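Iodotyrosine deiodinase (Thermotoga neapolitana, PDB 6TYK) catalyses the reductive dehalogenation of iodinated, brominated and chlorinated tyrosines, working as an FMN-dependent homodimer of the nitroreductase family. Local coordinates at residues S67-Y72 with F88-P93; K92-E97 with V136-P141; L101-S106 with E159-V164. One frame throughout, in Å; residues are numbered along the deposited sequence.

Contact 1 (S67-Y72 with F88-P93). With IYR (3-iodo-tyrosine), chain D.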
# COMPACT_ATOMS: atom_id res chain seq x y z
N SER A 67 -25.95 1.32 -1.68
CA SER A 67 -25.08 2.38 -1.21
C SER A 67 -24.55 3.20 -2.39
O SER A 67 -24.51 4.43 -2.34
CB SER A 67 -23.92 1.78 -0.40
OG SER A 67 -23.04 2.77 0.11
N GLU A 68 -24.14 2.50 -3.45
CA GLU A 68 -23.64 3.17 -4.65
C GLU A 68 -24.74 4.00 -5.31
O GLU A 68 -24.48 5.10 -5.79
CB GLU A 68 -23.09 2.16 -5.66
CG GLU A 68 -21.84 1.41 -5.21
CD GLU A 68 -20.62 2.29 -5.08
OE1 GLU A 68 -20.74 3.53 -5.19
OE2 GLU A 68 -19.53 1.72 -4.87
N LYS A 69 -25.96 3.47 -5.34
CA LYS A 69 -27.03 4.19 -6.01
C LYS A 69 -27.24 5.55 -5.36
O LYS A 69 -27.39 6.56 -6.05
CB LYS A 69 -28.32 3.38 -5.97
CG LYS A 69 -29.37 3.91 -6.91
CD LYS A 69 -30.52 2.93 -7.03
CE LYS A 69 -31.55 3.42 -8.02
NZ LYS A 69 -32.23 4.63 -7.49
N THR A 70 -27.24 5.57 -4.04
CA THR A 70 -27.41 6.81 -3.29
C THR A 70 -26.21 7.72 -3.54
O THR A 70 -26.35 8.93 -3.74
CB THR A 70 -27.54 6.51 -1.79
OG1 THR A 70 -28.70 5.70 -1.57
CG2 THR A 70 -27.66 7.79 -0.99
N PHE A 71 -25.02 7.12 -3.54
CA PHE A 71 -23.79 7.86 -3.82
C PHE A 71 -23.85 8.54 -5.19
O PHE A 71 -23.55 9.73 -5.31
CB PHE A 71 -22.59 6.91 -3.72
CG PHE A 71 -21.32 7.47 -4.30
CD1 PHE A 71 -20.53 8.35 -3.57
CD2 PHE A 71 -20.90 7.11 -5.57
CE1 PHE A 71 -19.36 8.86 -4.10
CE2 PHE A 71 -19.73 7.61 -6.10
CZ PHE A 71 -18.96 8.49 -5.36
N TYR A 72 -24.24 7.79 -6.22
CA TYR A 72 -24.31 8.35 -7.57
C TYR A 72 -25.35 9.46 -7.70
O TYR A 72 -25.20 10.37 -8.52
CB TYR A 72 -24.54 7.24 -8.60
CG TYR A 72 -23.24 6.61 -9.04
CD1 TYR A 72 -22.68 5.56 -8.34
CD2 TYR A 72 -22.55 7.10 -10.14
CE1 TYR A 72 -21.49 4.99 -8.73
CE2 TYR A 72 -21.37 6.55 -10.54
CZ TYR A 72 -20.84 5.49 -9.83
OH TYR A 72 -19.64 4.94 -10.23
N PHE A 88 -19.28 5.36 -15.47
CA PHE A 88 -19.50 4.47 -14.34
C PHE A 88 -20.96 4.54 -13.90
O PHE A 88 -21.61 5.57 -14.04
CB PHE A 88 -18.63 4.89 -13.16
CG PHE A 88 -17.21 4.39 -13.23
CD1 PHE A 88 -16.32 4.87 -14.18
CD2 PHE A 88 -16.75 3.48 -12.30
CE1 PHE A 88 -15.02 4.42 -14.21
CE2 PHE A 88 -15.45 3.03 -12.34
CZ PHE A 88 -14.59 3.50 -13.29
N THR A 89 -21.46 3.44 -13.34
CA THR A 89 -22.80 3.44 -12.77
C THR A 89 -22.80 2.69 -11.44
O THR A 89 -21.81 2.05 -11.07
CB THR A 89 -23.82 2.76 -13.70
OG1 THR A 89 -23.48 1.38 -13.85
CG2 THR A 89 -23.82 3.42 -15.06
N TRP A 90 -23.92 2.73 -10.73
CA TRP A 90 -24.02 2.14 -9.40
C TRP A 90 -24.11 0.62 -9.42
O TRP A 90 -23.81 -0.03 -8.42
CB TRP A 90 -25.20 2.74 -8.63
CG TRP A 90 -26.53 2.59 -9.33
CD1 TRP A 90 -27.09 3.45 -10.22
CD2 TRP A 90 -27.46 1.51 -9.18
NE1 TRP A 90 -28.32 2.98 -10.64
CE2 TRP A 90 -28.57 1.79 -10.01
CE3 TRP A 90 -27.47 0.34 -8.42
CZ2 TRP A 90 -29.66 0.94 -10.10
CZ3 TRP A 90 -28.56 -0.50 -8.51
CH2 TRP A 90 -29.64 -0.20 -9.34
N ARG A 91 -24.54 0.06 -10.55
CA ARG A 91 -24.61 -1.40 -10.70
C ARG A 91 -23.21 -2.00 -10.58
O ARG A 91 -22.25 -1.46 -11.13
CB ARG A 91 -25.22 -1.78 -12.05
N LYS A 92 -23.10 -3.13 -9.88
CA LYS A 92 -21.80 -3.76 -9.65
C LYS A 92 -21.84 -5.25 -9.98
O LYS A 92 -21.74 -6.10 -9.09
CB LYS A 92 -21.34 -3.54 -8.21
CG LYS A 92 -21.13 -2.07 -7.83
CD LYS A 92 -20.13 -1.39 -8.76
CE LYS A 92 -20.30 0.14 -8.77
NZ LYS A 92 -19.55 0.79 -9.88
N PRO A 93 -21.98 -5.58 -11.27
CA PRO A 93 -22.09 -6.99 -11.66
C PRO A 93 -20.85 -7.82 -11.32
O PRO A 93 -20.97 -9.04 -11.18
CB PRO A 93 -22.33 -6.93 -13.18
CG PRO A 93 -21.96 -5.53 -13.60
CD PRO A 93 -22.18 -4.66 -12.41
N IYR D . -17.18 3.16 -5.60
CA IYR D . -17.81 3.79 -6.74
CB IYR D . -17.12 5.04 -7.30
CC IYR D . -15.67 4.91 -7.60
CD IYR D . -14.74 5.41 -6.69
CE IYR D . -13.37 5.35 -6.92
IE IYR D . -12.11 6.06 -5.52
CF IYR D . -12.92 4.78 -8.12
OF IYR D . -11.59 4.69 -8.43
CG IYR D . -13.83 4.27 -9.05
CH IYR D . -15.20 4.35 -8.80
C IYR D . -17.99 2.83 -7.89
O IYR D . -18.62 2.99 -8.94
OXT IYR D . -17.36 1.63 -7.73
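Glu68, Lys69 and Tyr72 on helix 54-74 pack against Phe88, Trp90 and Lys92 of the loop that follows helix 77-85, a helix-to-loop contact forming part of the halotyrosine site of this nitroreductase-family enzyme. The outer part is a CH-pi contact: the extended Lys69 chain lies over one face of the Trp90 indole, pointing the same way, with CD 3.7 Å from the centroid of the six-membered ring and almost straight above it. The lysine bends at its last torsion, and NZ pairs with Glu73. Trp90 CG stands between its backbone N and carbonyl carbon (chi1 57°), which turns the indole along the lysine. Trp90 CB lies 3.8 Å from Tyr72 CD1. With an alanine at Trp90, the aliphatic part of Lys69 would probably lose its flat cover and the loop its seat on the helix. The inner part grips the zwitterionic end of the bound 3-iodo-tyrosine. Its N donates to Glu68 OE2 at 2.9 Å, an oxygen that Tyr138 OH also reaches. Backbone atoms of Thr89 and Trp90 lie over one face of the Tyr72 ring, and the ligand carboxylate comes in at the ring's edge. Lys92 NZ is steadied by the carbonyl of Thr89, 2.8 Å from its O and nearly in line with the C=O bond. Ligand atom O takes two bonds, from Tyr72 OH and from Lys92 NZ, each 2.6 Å long.

Contact 2 (K92-E97 with V136-P141). With FMN (flavin mononucleotide), chain C; IYR (3-iodo-tyrosine), chain D.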
# COMPACT_ATOMS: atom_id res chain seq x y z
N LYS A 92 -23.10 -3.13 -9.88
CA LYS A 92 -21.80 -3.76 -9.65
C LYS A 92 -21.84 -5.25 -9.98
O LYS A 92 -21.74 -6.10 -9.09
CB LYS A 92 -21.34 -3.54 -8.21
CG LYS A 92 -21.13 -2.07 -7.83
CD LYS A 92 -20.13 -1.39 -8.76
CE LYS A 92 -20.30 0.14 -8.77
NZ LYS A 92 -19.55 0.79 -9.88
N PRO A 93 -21.98 -5.58 -11.27
CA PRO A 93 -22.09 -6.99 -11.66
C PRO A 93 -20.85 -7.82 -11.32
O PRO A 93 -20.97 -9.04 -11.18
CB PRO A 93 -22.33 -6.93 -13.18
CG PRO A 93 -21.96 -5.53 -13.60
CD PRO A 93 -22.18 -4.66 -12.41
N PHE A 94 -19.68 -7.20 -11.17
CA PHE A 94 -18.49 -7.99 -10.82
C PHE A 94 -18.60 -8.62 -9.44
O PHE A 94 -17.92 -9.60 -9.15
CB PHE A 94 -17.19 -7.19 -10.96
CG PHE A 94 -17.17 -5.89 -10.21
CD1 PHE A 94 -16.97 -5.85 -8.84
CD2 PHE A 94 -17.28 -4.70 -10.90
CE1 PHE A 94 -16.92 -4.64 -8.17
CE2 PHE A 94 -17.24 -3.49 -10.22
CZ PHE A 94 -17.05 -3.46 -8.86
N LEU A 95 -19.47 -8.06 -8.59
CA LEU A 95 -19.65 -8.62 -7.25
C LEU A 95 -20.42 -9.93 -7.31
O LEU A 95 -20.43 -10.71 -6.34
CB LEU A 95 -20.35 -7.61 -6.34
CG LEU A 95 -19.52 -6.37 -6.00
CD1 LEU A 95 -20.34 -5.40 -5.17
CD2 LEU A 95 -18.22 -6.73 -5.27
N LYS A 96 -21.07 -10.18 -8.44
CA LYS A 96 -21.70 -11.47 -8.72
C LYS A 96 -20.83 -12.36 -9.60
O LYS A 96 -20.71 -13.55 -9.33
CB LYS A 96 -23.07 -11.27 -9.38
CG LYS A 96 -23.71 -12.55 -9.91
CD LYS A 96 -25.09 -12.26 -10.50
CE LYS A 96 -25.69 -13.49 -11.17
NZ LYS A 96 -25.76 -14.65 -10.24
N GLU A 97 -20.22 -11.79 -10.64
CA GLU A 97 -19.47 -12.60 -11.61
C GLU A 97 -18.16 -13.17 -11.07
O GLU A 97 -17.80 -14.31 -11.38
CB GLU A 97 -19.18 -11.81 -12.89
CG GLU A 97 -20.42 -11.31 -13.63
CD GLU A 97 -21.33 -12.43 -14.12
OE1 GLU A 97 -22.25 -12.83 -13.37
OE2 GLU A 97 -21.13 -12.90 -15.26
N VAL A 136 -10.04 -5.61 -8.80
CA VAL A 136 -10.31 -4.19 -8.69
C VAL A 136 -10.44 -3.91 -7.19
O VAL A 136 -11.11 -4.65 -6.48
CB VAL A 136 -11.62 -3.80 -9.42
CG1 VAL A 136 -12.79 -4.69 -8.99
CG2 VAL A 136 -11.94 -2.33 -9.19
N PRO A 137 -9.74 -2.89 -6.68
CA PRO A 137 -9.91 -2.53 -5.28
C PRO A 137 -11.23 -1.80 -5.12
O PRO A 137 -11.31 -0.61 -5.36
CB PRO A 137 -8.74 -1.58 -5.01
CG PRO A 137 -7.80 -1.75 -6.17
CD PRO A 137 -8.69 -2.08 -7.32
N TYR A 138 -12.26 -2.53 -4.76
CA TYR A 138 -13.59 -1.96 -4.70
C TYR A 138 -13.86 -1.40 -3.31
O TYR A 138 -13.70 -2.09 -2.30
CB TYR A 138 -14.63 -3.00 -5.11
CG TYR A 138 -16.02 -2.45 -4.96
CD1 TYR A 138 -16.40 -1.31 -5.63
CD2 TYR A 138 -16.93 -3.04 -4.09
CE1 TYR A 138 -17.65 -0.77 -5.48
CE2 TYR A 138 -18.20 -2.52 -3.93
CZ TYR A 138 -18.55 -1.38 -4.63
OH TYR A 138 -19.80 -0.84 -4.47
N THR A 139 -14.23 -0.13 -3.27
CA THR A 139 -14.45 0.57 -2.02
C THR A 139 -15.84 1.21 -2.03
O THR A 139 -16.00 2.35 -2.49
CB THR A 139 -13.37 1.64 -1.78
OG1 THR A 139 -13.34 2.54 -2.89
CG2 THR A 139 -12.00 1.00 -1.63
N PRO A 140 -16.85 0.48 -1.54
CA PRO A 140 -18.22 1.01 -1.52
C PRO A 140 -18.33 2.16 -0.53
O PRO A 140 -17.46 2.33 0.31
CB PRO A 140 -19.04 -0.19 -1.03
CG PRO A 140 -18.07 -0.98 -0.19
CD PRO A 140 -16.74 -0.84 -0.90
N PRO A 141 -19.40 2.95 -0.64
CA PRO A 141 -19.55 4.12 0.23
C PRO A 141 -19.65 3.78 1.71
O PRO A 141 -19.14 4.53 2.54
CB PRO A 141 -20.85 4.76 -0.26
CG PRO A 141 -21.01 4.28 -1.66
CD PRO A 141 -20.47 2.87 -1.64
N1 FMN C . -12.63 1.11 -8.92
C2 FMN C . -13.99 1.00 -8.89
O2 FMN C . -14.59 0.67 -9.90
N3 FMN C . -14.70 1.25 -7.74
C4 FMN C . -14.05 1.63 -6.60
O4 FMN C . -14.72 1.85 -5.57
C4A FMN C . -12.66 1.74 -6.62
N5 FMN C . -11.98 2.10 -5.47
C5A FMN C . -10.60 2.18 -5.49
C6 FMN C . -9.92 2.52 -4.33
C7 FMN C . -8.54 2.60 -4.30
C7M FMN C . -7.85 2.97 -3.01
C8 FMN C . -7.82 2.33 -5.46
C8M FMN C . -6.32 2.41 -5.47
C9 FMN C . -8.50 1.99 -6.63
C9A FMN C . -9.89 1.91 -6.66
N10 FMN C . -10.58 1.58 -7.82
C10 FMN C . -11.95 1.46 -7.78
C1' FMN C . -9.85 1.29 -9.10
C2' FMN C . -9.40 2.61 -9.76
O2' FMN C . -10.48 3.29 -10.39
C3' FMN C . -8.28 2.31 -10.76
O3' FMN C . -7.16 1.84 -10.02
C4' FMN C . -7.86 3.52 -11.61
O4' FMN C . -8.94 3.90 -12.45
C5' FMN C . -6.65 3.19 -12.46
O5' FMN C . -6.93 2.04 -13.23
P FMN C . -5.85 1.45 -14.26
O1P FMN C . -6.60 0.33 -14.98
O2P FMN C . -4.70 0.87 -13.48
O3P FMN C . -5.47 2.56 -15.22
N IYR D . -17.18 3.16 -5.60
CA IYR D . -17.81 3.79 -6.74
CB IYR D . -17.12 5.04 -7.30
CC IYR D . -15.67 4.91 -7.60
CD IYR D . -14.74 5.41 -6.69
CE IYR D . -13.37 5.35 -6.92
IE IYR D . -12.11 6.06 -5.52
CF IYR D . -12.92 4.78 -8.12
OF IYR D . -11.59 4.69 -8.43
CG IYR D . -13.83 4.27 -9.05
CH IYR D . -15.20 4.35 -8.80
C IYR D . -17.99 2.83 -7.89
O IYR D . -18.62 2.99 -8.94
OXT IYR D . -17.36 1.63 -7.73
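The flavin-binding loop 136-141, which runs from strand 134-135 to helix 143-149, meets the short helix 94-97 in a buried aromatic contact behind the active site. Its centre is a T-shaped pair: the edge of Phe94 points at the face of Tyr138, centroids 5.5 Å apart and planes at 75°, with CZ of Phe94 3.9 Å from CD1 of Tyr138. Phe94 CG sits between its backbone N and carbonyl carbon (chi1 54°), a setting that carries the ring toward the loop. One face of this ring also receives Val136 CG1, at 4.2 Å from Phe94 CE1. Leu95 crosses Tyr138 at about a right angle, its CD1 3.8 Å from Tyr138 CE2, and Lys92 CG lies 3.8 Å from Tyr138 OH. These groups probably restrict rotation of the Tyr138 ring; its OH bonds to Glu68, while its edge borders both the flavin and the carboxylate of the 3-iodo-tyrosine. The same loop reads the isoalloxazine directly. Thr139 N donates to FMN O4 at 3.1 Å, and Thr139 OG1 lies 2.9 Å from FMN N5 with O4 also within its reach. Tyr112 of the second subunit packs on Thr139. A backbone N-H on O4 and a hydroxyl beside N5, set on a loop at the dimer interface, are part of the flavin site of iodotyrosine deiodinase within the nitroreductase fold.

Contact 3 (L101-S106 with E159-V164)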
# COMPACT_ATOMS: atom_id res chain seq x y z
N LEU A 101 -14.73 -13.06 -3.84
CA LEU A 101 -14.58 -11.71 -3.30
C LEU A 101 -13.62 -11.81 -2.14
O LEU A 101 -13.93 -12.42 -1.10
CB LEU A 101 -15.91 -11.13 -2.84
CG LEU A 101 -17.04 -11.15 -3.87
CD1 LEU A 101 -18.28 -10.52 -3.26
CD2 LEU A 101 -16.62 -10.42 -5.14
N LEU A 102 -12.44 -11.25 -2.32
CA LEU A 102 -11.44 -11.27 -1.26
C LEU A 102 -11.62 -10.02 -0.43
O LEU A 102 -11.36 -8.90 -0.91
CB LEU A 102 -10.04 -11.32 -1.86
CG LEU A 102 -8.91 -11.23 -0.83
CD1 LEU A 102 -8.86 -12.46 0.09
CD2 LEU A 102 -7.57 -11.02 -1.52
N LEU A 103 -12.12 -10.18 0.78
CA LEU A 103 -12.28 -9.06 1.69
C LEU A 103 -11.03 -8.93 2.53
O LEU A 103 -10.62 -9.88 3.20
CB LEU A 103 -13.53 -9.22 2.56
CG LEU A 103 -14.84 -8.74 1.91
CD1 LEU A 103 -15.14 -9.47 0.60
CD2 LEU A 103 -16.00 -8.90 2.88
N VAL A 104 -10.43 -7.76 2.49
CA VAL A 104 -9.17 -7.51 3.17
C VAL A 104 -9.42 -6.60 4.36
O VAL A 104 -9.95 -5.49 4.20
CB VAL A 104 -8.13 -6.86 2.22
CG1 VAL A 104 -6.82 -6.63 2.95
CG2 VAL A 104 -7.91 -7.74 1.00
N PHE A 105 -9.05 -7.07 5.55
CA PHE A 105 -9.27 -6.31 6.76
C PHE A 105 -7.95 -5.88 7.38
O PHE A 105 -6.91 -6.51 7.17
CB PHE A 105 -9.99 -7.17 7.81
CG PHE A 105 -11.34 -7.65 7.37
CD1 PHE A 105 -11.48 -8.73 6.53
CD2 PHE A 105 -12.49 -7.02 7.84
CE1 PHE A 105 -12.73 -9.17 6.13
CE2 PHE A 105 -13.75 -7.46 7.45
CZ PHE A 105 -13.87 -8.53 6.60
N SER A 106 -8.01 -4.80 8.15
CA SER A 106 -6.88 -4.36 8.95
C SER A 106 -7.16 -4.53 10.43
O SER A 106 -8.28 -4.32 10.90
CB SER A 106 -6.52 -2.90 8.64
OG SER A 106 -7.61 -2.04 8.88
N GLU A 159 -11.09 -3.00 4.75
CA GLU A 159 -10.38 -1.99 3.99
C GLU A 159 -10.81 -1.95 2.53
O GLU A 159 -10.92 -0.88 1.93
CB GLU A 159 -8.87 -2.24 4.04
CG GLU A 159 -8.25 -1.99 5.41
CD GLU A 159 -8.24 -0.53 5.79
OE1 GLU A 159 -8.47 0.33 4.91
OE2 GLU A 159 -7.98 -0.23 6.97
N VAL A 160 -11.03 -3.11 1.94
CA VAL A 160 -11.30 -3.17 0.51
C VAL A 160 -11.90 -4.52 0.17
O VAL A 160 -11.63 -5.51 0.84
CB VAL A 160 -10.00 -2.93 -0.31
CG1 VAL A 160 -8.95 -4.02 -0.05
CG2 VAL A 160 -10.32 -2.85 -1.78
N ILE A 161 -12.77 -4.52 -0.84
CA ILE A 161 -13.30 -5.75 -1.40
C ILE A 161 -12.58 -5.94 -2.72
O ILE A 161 -12.65 -5.09 -3.60
CB ILE A 161 -14.81 -5.62 -1.67
CG1 ILE A 161 -15.56 -5.41 -0.36
CG2 ILE A 161 -15.34 -6.83 -2.44
CD1 ILE A 161 -16.99 -4.94 -0.57
N LEU A 162 -11.88 -7.06 -2.85
CA LEU A 162 -11.16 -7.35 -4.09
C LEU A 162 -11.81 -8.52 -4.81
O LEU A 162 -11.54 -9.68 -4.49
CB LEU A 162 -9.70 -7.71 -3.80
CG LEU A 162 -8.81 -6.61 -3.23
CD1 LEU A 162 -7.55 -7.23 -2.66
CD2 LEU A 162 -8.45 -5.61 -4.31
N PRO A 163 -12.68 -8.23 -5.78
CA PRO A 163 -13.16 -9.32 -6.63
C PRO A 163 -11.97 -9.90 -7.38
O PRO A 163 -11.14 -9.14 -7.88
CB PRO A 163 -14.13 -8.63 -7.60
CG PRO A 163 -14.47 -7.32 -6.92
CD PRO A 163 -13.24 -6.93 -6.17
N VAL A 164 -11.86 -11.23 -7.39
CA VAL A 164 -10.75 -11.89 -8.05
C VAL A 164 -11.27 -13.00 -8.95
O VAL A 164 -12.15 -13.77 -8.56
CB VAL A 164 -9.76 -12.49 -7.04
CG1 VAL A 164 -8.65 -13.25 -7.77
CG2 VAL A 164 -9.17 -11.38 -6.18
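Strands 100-107 and 156-165 run antiparallel as the central pair of the nitroreductase-fold sheet, and a classic beta bulge interrupts them where Glu159 and Val160 both face Val104. Glu159 N donates to Val104 O at 2.8 Å, whereas Val160 N reaches the same oxygen only weakly. The Glu159 side chain starts with CB 3.4 Å from Val104 O. Its CG lies 3.5 Å from Ser106 OG, the chain bending at chi2 (-69°) to bring the carboxylate round. At the tip OE2 pairs with Arg114, while OE1 accepts from Trp118, so the buried charge is probably well compensated. Beyond the bulge, Val104 N meets Val160 O almost straight on, and Leu102 and Leu162 exchange two backbone bonds. Val104, Val160, Leu102 and Leu162 share the face turned to helix 113-130; there Leu162 CD1 touches both Val104 CG2 and Leu102 CD2. On the other face, against helix 94-97, Leu103 CD1 lies 4.0 Å from Ile161 CG2, and Leu101 CD2 comes over Pro163. At the bulged end Ser106 OG donates to the anti lone pair of Glu159 OE2 at 2.7 Å.

From the N terminus, helix 54-74 enters contact 1, and the chain returns to it through helix 77-85, closing a short, largely helical loop at 88-93. Contact 2 opens where contact 1 ends, since Lys92 and Pro93 belong to both. Strand 100-107 then opens contact 3 before contact 2 has closed; helix 113-130 follows, loop 136-141 closes contact 2, and strand 156-165 closes contact 3, so contacts 2 and 3 cross. Tyr138 of contact 2 touches both neighbouring contacts, and its backbone N bonds to Ile161 O of contact 3. The substrate-binding helix and loop, the flavin loop and the central sheet are thereby connected.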